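Local coordinates for protein nonribosomal peptide synthase (Streptomyces sp. MJ635-86F5, PDB 5JJP) that activates an aliphatic beta-amino acid by adenylation, probably at the expense of ATP, as a member of the ANL superfamily of AMP-forming enzymes, at residues D254-D257 / R261-A264; G210-G215 / T241-A246; V225-P228 / D232-L235. One frame throughout, in Å; residues are numbered along the deposited sequence.

The three interactions belong to consecutive alpha/beta units of the mixed sheet that contains strands 222-225 and 247-250. Interaction 3 (225-228 with 232-235) sits where strand 222-225 turns into helix 232-243, whereas interaction 2 (210-215 with 241-246) joins the far end of that helix to the end of helix 201-212, their centres about 16 Å apart. Along the chain, interaction 3 lies between the two halves of interaction 2, and interaction 1 (254-257 with 261-264) comes after both, beyond edge strand 247-250, its centre about 26 Å from that of interaction 2. Interactions 1 and 3 touch, L256 CD2 lying 3.5 Å from T226 O. Interactions 3 and 2 thus mark the two ends of helix 232-243.

Interaction 1: D254-D257 / R261-A264; sequences DRLD and RFLA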
loop_
_atom_site.group_PDB
_atom_site.type_symbol
_atom_site.label_atom_id
_atom_site.label_comp_id
_atom_site.label_asym_id
_atom_site.label_seq_id
_atom_site.Cartn_x
_atom_site.Cartn_y
_atom_site.Cartn_z
ATOM N N ASP A 254 5.104 -17.652 -7.924
ATOM C CA ASP A 254 5.791 -18.627 -8.768
ATOM C C ASP A 254 6.638 -18.047 -9.926
ATOM O O ASP A 254 7.321 -18.803 -10.603
ATOM C CB ASP A 254 4.835 -19.698 -9.318
ATOM C CG ASP A 254 3.883 -19.178 -10.354
ATOM O OD1 ASP A 254 3.076 -19.991 -10.807
ATOM O OD2 ASP A 254 3.898 -18.005 -10.754
ATOM N N ARG A 255 6.651 -16.739 -10.126
ATOM C CA ARG A 255 7.682 -16.108 -10.970
ATOM C C ARG A 255 8.783 -15.511 -10.148
ATOM O O ARG A 255 9.937 -15.421 -10.575
ATOM C CB ARG A 255 7.111 -14.975 -11.785
ATOM C CG ARG A 255 5.861 -15.348 -12.561
ATOM C CD ARG A 255 6.075 -16.564 -13.428
ATOM N NE ARG A 255 4.866 -16.950 -14.147
ATOM C CZ ARG A 255 4.648 -16.762 -15.457
ATOM N NH1 ARG A 255 5.559 -16.173 -16.242
ATOM N NH2 ARG A 255 3.519 -17.172 -16.003
ATOM N N LEU A 256 8.442 -15.140 -8.932
ATOM C CA LEU A 256 9.274 -14.203 -8.249
ATOM C C LEU A 256 10.401 -14.869 -7.506
ATOM O O LEU A 256 11.501 -14.345 -7.480
ATOM C CB LEU A 256 8.490 -13.163 -7.472
ATOM C CG LEU A 256 9.267 -12.323 -6.430
ATOM C CD1 LEU A 256 9.736 -11.087 -7.174
ATOM C CD2 LEU A 256 8.471 -11.936 -5.180
ATOM N N ASP A 257 10.157 -16.053 -6.983
ATOM C CA ASP A 257 11.175 -16.783 -6.259
ATOM C C ASP A 257 12.176 -17.509 -7.167
ATOM O O ASP A 257 13.152 -18.065 -6.673
ATOM C CB ASP A 257 10.490 -17.682 -5.223
ATOM C CG ASP A 257 9.757 -16.849 -4.144
ATOM O OD1 ASP A 257 10.313 -15.836 -3.665
ATOM O OD2 ASP A 257 8.617 -17.186 -3.822
ATOM N N ARG A 261 12.999 -16.838 -14.127
ATOM C CA ARG A 261 11.566 -16.708 -14.387
ATOM C C ARG A 261 11.065 -15.306 -14.077
ATOM O O ARG A 261 10.183 -14.789 -14.764
ATOM C CB ARG A 261 10.776 -17.721 -13.564
ATOM C CG ARG A 261 10.304 -18.935 -14.347
ATOM C CD ARG A 261 10.272 -20.161 -13.423
ATOM N NE ARG A 261 9.124 -20.406 -12.544
ATOM C CZ ARG A 261 8.189 -21.341 -12.713
ATOM N NH1 ARG A 261 8.152 -22.113 -13.797
ATOM N NH2 ARG A 261 7.237 -21.468 -11.795
ATOM N N PHE A 262 11.659 -14.692 -13.065
ATOM C CA PHE A 262 11.283 -13.349 -12.673
ATOM C C PHE A 262 11.741 -12.370 -13.748
ATOM O O PHE A 262 10.967 -11.521 -14.189
ATOM C CB PHE A 262 11.922 -12.972 -11.324
ATOM C CG PHE A 262 11.716 -11.556 -10.940
ATOM C CD1 PHE A 262 10.421 -11.035 -10.834
ATOM C CD2 PHE A 262 12.791 -10.730 -10.644
ATOM C CE1 PHE A 262 10.216 -9.726 -10.459
ATOM C CE2 PHE A 262 12.583 -9.408 -10.289
ATOM C CZ PHE A 262 11.288 -8.913 -10.200
ATOM N N LEU A 263 13.006 -12.473 -14.127
ATOM C CA LEU A 263 13.595 -11.603 -15.158
ATOM C C LEU A 263 12.904 -11.741 -16.485
ATOM O O LEU A 263 12.628 -10.743 -17.114
ATOM C CB LEU A 263 15.101 -11.819 -15.273
ATOM C CG LEU A 263 15.870 -11.443 -13.992
ATOM C CD1 LEU A 263 17.281 -11.985 -13.979
ATOM C CD2 LEU A 263 15.916 -9.946 -13.793
ATOM N N ALA A 264 12.485 -12.950 -16.864
ATOM C CA ALA A 264 11.755 -13.144 -18.125
ATOM C C ALA A 264 10.389 -12.463 -18.054
ATOM O O ALA A 264 9.906 -11.907 -19.034
ATOM C CB ALA A 264 11.556 -14.617 -18.416
HETATM O O HOH W 1 8.192 -15.976 -16.506
#
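A polar clasp between R261 and D254, with an apolar contact of L256 and F262 beside it, forms the corner between the short helix 253-256 and helix 259-268, near the protein surface. The guanidinium of R261 grips the D254 carbonyl side-on through two nitrogens. NE lies 3.1 Å from D254 O, nearly on the line of its C=O bond, and NH2 approaches the same oxygen to 2.9 Å. Both bonds are bent, with angles at the hydrogen close to 137°, as expected when one acceptor serves two neighbouring N-H groups. Bends at chi2 (148°) and chi3 (83°) fold the arginine back over the earlier helix, and F258, between the two segments, adds a cation-pi contact. The D254 carboxylate offers R261 only a distant charge, OD1 being 4.5 Å from NH2 and well out of the guanidinium plane.

This corner belongs to the connection that carries the chain from edge strand 247-250 to strand 273-276 of the mixed sheet, a beta-alpha-beta crossover that passes the intervening strand 222-225. On its inner side the L256 methyl CD1 sits over one face of the F262 ring, 3.9 Å from its centroid and displaced toward the rim. The two side chains run side by side, each with CG anti to the backbone N. L256 also packs on T226, V251 and L280, which ties the corner to neighbouring loops. R255 O comes within 3.2 Å of F262 CB, but its approach to the F262 backbone N is too poorly angled for a hydrogen bond. A water accepts from R255 NH1 at 2.7 Å and donates to R261 O at 2.9 Å, adding a water-mediated link between the two helices to the direct R261-D254 bonds.

Interaction 2: G210-G215 / T241-A246; sequences GIRAHG and TLASGA
R212 and S244 mark the closest backbone approach of the ends of helices 201-212 and 232-243, with CA atoms 7.0 Å apart, and helix 232-243 closes in a Schellman motif. In it A246 N bonds to T241 O at 2.9 Å and G245 N to L242 O at 2.8 Å, while G245 takes up a positive phi of 82°. The side-chain contact is carried almost wholly by R212, which reaches from the end of helix 201-212 across to that closing turn. Its CG passes 3.7 Å from S244 OG, and its CD lies 4.3 Å from A243 CB. A bend at chi3 (75°) then lays the guanidinium flat against the turn, so that A243 O stands above the centre of one face, 3.1 Å from R212 CZ. The N-H groups, which lie in the guanidinium plane, do not point at this oxygen, and none of the three nitrogens forms a hydrogen bond with it. NH1 instead hydrogen-bonds to Y34 OH, and helix 31-37, which carries Y34, also packs against A243. The S244 hydroxyl, in turn, is bound to L240 O one turn back and offers R212 only van der Waals contact. In the fold this joins two helices that precede and follow strand 222-225. A carbonyl oxygen facing the cationic plane, at the C-terminal end of a helix, where the helix dipole would place partial negative charge, implies an attraction that is probably electrostatic and does not depend on a directed bond.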
loop_
_atom_site.group_PDB
_atom_site.type_symbol
_atom_site.label_atom_id
_atom_site.label_comp_id
_atom_site.label_asym_id
_atom_site.label_seq_id
_atom_site.Cartn_x
_atom_site.Cartn_y
_atom_site.Cartn_z
ATOM N N GLY A 210 -0.508 13.311 -2.326
ATOM C CA GLY A 210 0.824 13.832 -2.102
ATOM C C GLY A 210 1.837 13.159 -3.030
ATOM O O GLY A 210 2.625 13.853 -3.674
ATOM N N ILE A 211 1.842 11.823 -3.088
ATOM C CA ILE A 211 2.872 11.122 -3.827
ATOM C C ILE A 211 2.820 11.415 -5.359
ATOM O O ILE A 211 3.835 11.605 -5.962
ATOM C CB ILE A 211 2.824 9.616 -3.519
ATOM C CG1 ILE A 211 3.358 9.349 -2.090
ATOM C CG2 ILE A 211 3.668 8.814 -4.485
ATOM C CD1 ILE A 211 4.855 9.556 -1.911
ATOM N N ARG A 212 1.630 11.555 -5.924
ATOM C CA ARG A 212 1.503 11.910 -7.301
ATOM C C ARG A 212 2.065 13.254 -7.629
ATOM O O ARG A 212 2.348 13.522 -8.784
ATOM C CB ARG A 212 0.030 11.863 -7.724
ATOM C CG ARG A 212 -0.503 10.450 -7.857
ATOM C CD ARG A 212 -1.976 10.471 -8.150
ATOM N NE ARG A 212 -2.254 10.845 -9.533
ATOM C CZ ARG A 212 -3.440 11.259 -9.983
ATOM N NH1 ARG A 212 -4.462 11.454 -9.155
ATOM N NH2 ARG A 212 -3.586 11.516 -11.288
ATOM N N ALA A 213 2.195 14.135 -6.651
ATOM C CA ALA A 213 2.831 15.416 -6.892
ATOM C C ALA A 213 4.304 15.274 -7.207
ATOM O O ALA A 213 4.905 16.215 -7.671
ATOM C CB ALA A 213 2.667 16.372 -5.700
ATOM N N HIS A 214 4.886 14.133 -6.858
ATOM C CA HIS A 214 6.302 13.893 -7.042
ATOM C C HIS A 214 6.575 13.259 -8.404
ATOM O O HIS A 214 7.729 13.116 -8.765
ATOM C CB HIS A 214 6.836 12.927 -5.966
ATOM C CG HIS A 214 7.021 13.538 -4.599
ATOM N ND1 HIS A 214 8.271 13.747 -4.046
ATOM C CD2 HIS A 214 6.124 13.907 -3.648
ATOM C CE1 HIS A 214 8.134 14.250 -2.831
ATOM N NE2 HIS A 214 6.844 14.334 -2.558
ATOM N N GLY A 215 5.557 12.796 -9.114
ATOM C CA GLY A 215 5.752 12.212 -10.443
ATOM C C GLY A 215 6.510 10.899 -10.435
ATOM O O GLY A 215 7.386 10.676 -11.277
ATOM N N THR A 241 -0.486 3.034 -8.512
ATOM C CA THR A 241 -0.345 2.784 -9.906
ATOM C C THR A 241 -1.677 3.118 -10.626
ATOM O O THR A 241 -1.676 3.798 -11.638
ATOM C CB THR A 241 0.048 1.328 -10.163
ATOM O OG1 THR A 241 1.354 1.062 -9.630
ATOM C CG2 THR A 241 0.020 1.021 -11.702
ATOM N N LEU A 242 -2.789 2.616 -10.091
ATOM C CA LEU A 242 -4.089 2.867 -10.641
ATOM C C LEU A 242 -4.437 4.332 -10.562
ATOM O O LEU A 242 -4.941 4.914 -11.540
ATOM C CB LEU A 242 -5.171 2.045 -9.915
ATOM C CG LEU A 242 -5.137 0.540 -10.104
ATOM C CD1 LEU A 242 -6.127 -0.121 -9.206
ATOM C CD2 LEU A 242 -5.474 0.200 -11.548
ATOM N N ALA A 243 -4.217 4.918 -9.384
ATOM C CA ALA A 243 -4.500 6.330 -9.171
ATOM C C ALA A 243 -3.779 7.203 -10.186
ATOM O O ALA A 243 -4.232 8.330 -10.506
ATOM C CB ALA A 243 -4.134 6.753 -7.756
ATOM N N SER A 244 -2.620 6.746 -10.628
ATOM C CA SER A 244 -1.797 7.512 -11.563
ATOM C C SER A 244 -2.155 7.190 -12.994
ATOM O O SER A 244 -1.631 7.798 -13.916
ATOM C CB SER A 244 -0.327 7.206 -11.359
ATOM O OG SER A 244 0.102 7.469 -10.049
ATOM N N GLY A 245 -3.101 6.268 -13.181
ATOM C CA GLY A 245 -3.683 5.958 -14.474
ATOM C C GLY A 245 -2.795 5.014 -15.229
ATOM O O GLY A 245 -2.894 4.975 -16.475
ATOM N N ALA A 246 -1.923 4.284 -14.514
ATOM C CA ALA A 246 -0.954 3.417 -15.173
ATOM C C ALA A 246 -1.439 1.975 -15.197
ATOM O O ALA A 246 -2.598 1.743 -15.066
ATOM C CB ALA A 246 0.420 3.535 -14.469
#

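Interaction 3: V225-P228 / D232-L235; sequences VTSP and DFCL
V225 ends strand 222-225 with its side chain against C234, at the beta-to-alpha turn of the beta-alpha-beta crossover that leads through helix 232-243 to the adjacent parallel strand 247-250. As in related adenylation enzymes, this loop and helix start probably border the amino acid pocket. The CG1 methyl of V225, placed anti to its backbone N (chi1 -180°), lies 3.8 Å from C234 CA and 4.1 Å from C234 SG. The valine backbone remains hydrogen-bonded to V249 in strand 247-250 and V251 just after it, and the methyl meets the first helical turn from the end of the sheet. At T226 the chain leaves the strand and the side chain turns elsewhere, its hydroxyl bonding to H275 O on the other neighbouring strand.

S227 points back to the helix. Its OG stands 3.1 Å from C234 N, but the angle is too poor for a hydrogen bond, and the same oxygen lies 3.7 Å from F233 CB, approaching the phenyl ring obliquely. The serine hydroxyl is thus packed against the F233-C234 peptide without capping the helix. P228 turns its ring away and contributes its carbonyl instead, with O only 3.1 Å from C234 CB, a tight approach for a carbon and an oxygen. C234 thus lies between the strand end and the carbonyls of S227 and P228, and it also packs on A93. Its SG, swung anti to the backbone N (chi1 174°), comes to rest 3.5 Å from S227 O.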
loop_
_atom_site.group_PDB
_atom_site.type_symbol
_atom_site.label_atom_id
_atom_site.label_comp_id
_atom_site.label_asym_id
_atom_site.label_seq_id
_atom_site.Cartn_x
_atom_site.Cartn_y
_atom_site.Cartn_z
ATOM N N VAL A 225 4.551 -5.067 -9.115
ATOM C CA VAL A 225 4.413 -5.096 -7.635
ATOM C C VAL A 225 4.851 -6.487 -7.117
ATOM O O VAL A 225 4.215 -7.488 -7.338
ATOM C CB VAL A 225 2.962 -4.805 -7.269
ATOM C CG1 VAL A 225 2.754 -4.813 -5.738
ATOM C CG2 VAL A 225 2.513 -3.477 -7.861
ATOM N N THR A 226 6.001 -6.568 -6.492
ATOM C CA THR A 226 6.518 -7.833 -6.081
ATOM C C THR A 226 6.013 -8.284 -4.705
ATOM O O THR A 226 6.071 -9.446 -4.386
ATOM C CB THR A 226 8.042 -7.791 -6.033
ATOM O OG1 THR A 226 8.453 -6.782 -5.133
ATOM C CG2 THR A 226 8.606 -7.503 -7.449
ATOM N N SER A 227 5.564 -7.366 -3.890
ATOM C CA SER A 227 5.258 -7.699 -2.513
ATOM C C SER A 227 3.882 -8.390 -2.440
ATOM O O SER A 227 2.960 -8.073 -3.213
ATOM C CB SER A 227 5.455 -6.488 -1.593
ATOM O OG SER A 227 4.253 -5.808 -1.476
ATOM N N PRO A 228 3.758 -9.408 -1.583
ATOM C CA PRO A 228 2.508 -10.201 -1.474
ATOM C C PRO A 228 1.346 -9.392 -0.938
ATOM O O PRO A 228 1.551 -8.349 -0.319
ATOM C CB PRO A 228 2.851 -11.288 -0.462
ATOM C CG PRO A 228 4.346 -11.320 -0.381
ATOM C CD PRO A 228 4.806 -9.911 -0.676
ATOM N N ASP A 232 1.186 -4.368 3.245
ATOM C CA ASP A 232 0.826 -2.960 3.039
ATOM C C ASP A 232 1.321 -2.382 1.683
ATOM O O ASP A 232 0.621 -1.661 0.985
ATOM C CB ASP A 232 1.519 -2.214 4.187
ATOM C CG ASP A 232 1.075 -0.820 4.307
ATOM O OD1 ASP A 232 -0.115 -0.570 4.049
ATOM O OD2 ASP A 232 1.911 0.025 4.650
ATOM N N PHE A 233 2.565 -2.690 1.358
ATOM C CA PHE A 233 3.218 -2.180 0.153
ATOM C C PHE A 233 2.575 -2.692 -1.149
ATOM O O PHE A 233 2.651 -2.025 -2.169
ATOM C CB PHE A 233 4.726 -2.553 0.223
ATOM C CG PHE A 233 5.608 -1.837 -0.777
ATOM C CD1 PHE A 233 5.274 -0.574 -1.279
ATOM C CD2 PHE A 233 6.831 -2.437 -1.191
ATOM C CE1 PHE A 233 6.098 0.050 -2.196
ATOM C CE2 PHE A 233 7.670 -1.802 -2.095
ATOM C CZ PHE A 233 7.299 -0.558 -2.596
ATOM N N CYS A 234 1.925 -3.857 -1.107
ATOM C CA CYS A 234 1.260 -4.387 -2.258
ATOM C C CYS A 234 0.056 -3.544 -2.614
ATOM O O CYS A 234 -0.052 -3.048 -3.737
ATOM C CB CYS A 234 0.826 -5.833 -2.044
ATOM S SG CYS A 234 -0.163 -6.533 -3.377
ATOM N N LEU A 235 -0.866 -3.427 -1.683
ATOM C CA LEU A 235 -2.020 -2.592 -1.844
ATOM C C LEU A 235 -1.639 -1.133 -2.219
ATOM O O LEU A 235 -2.214 -0.545 -3.138
ATOM C CB LEU A 235 -2.859 -2.629 -0.553
ATOM C CG LEU A 235 -3.755 -1.439 -0.267
ATOM C CD1 LEU A 235 -4.901 -1.401 -1.270
ATOM C CD2 LEU A 235 -4.280 -1.523 1.167
#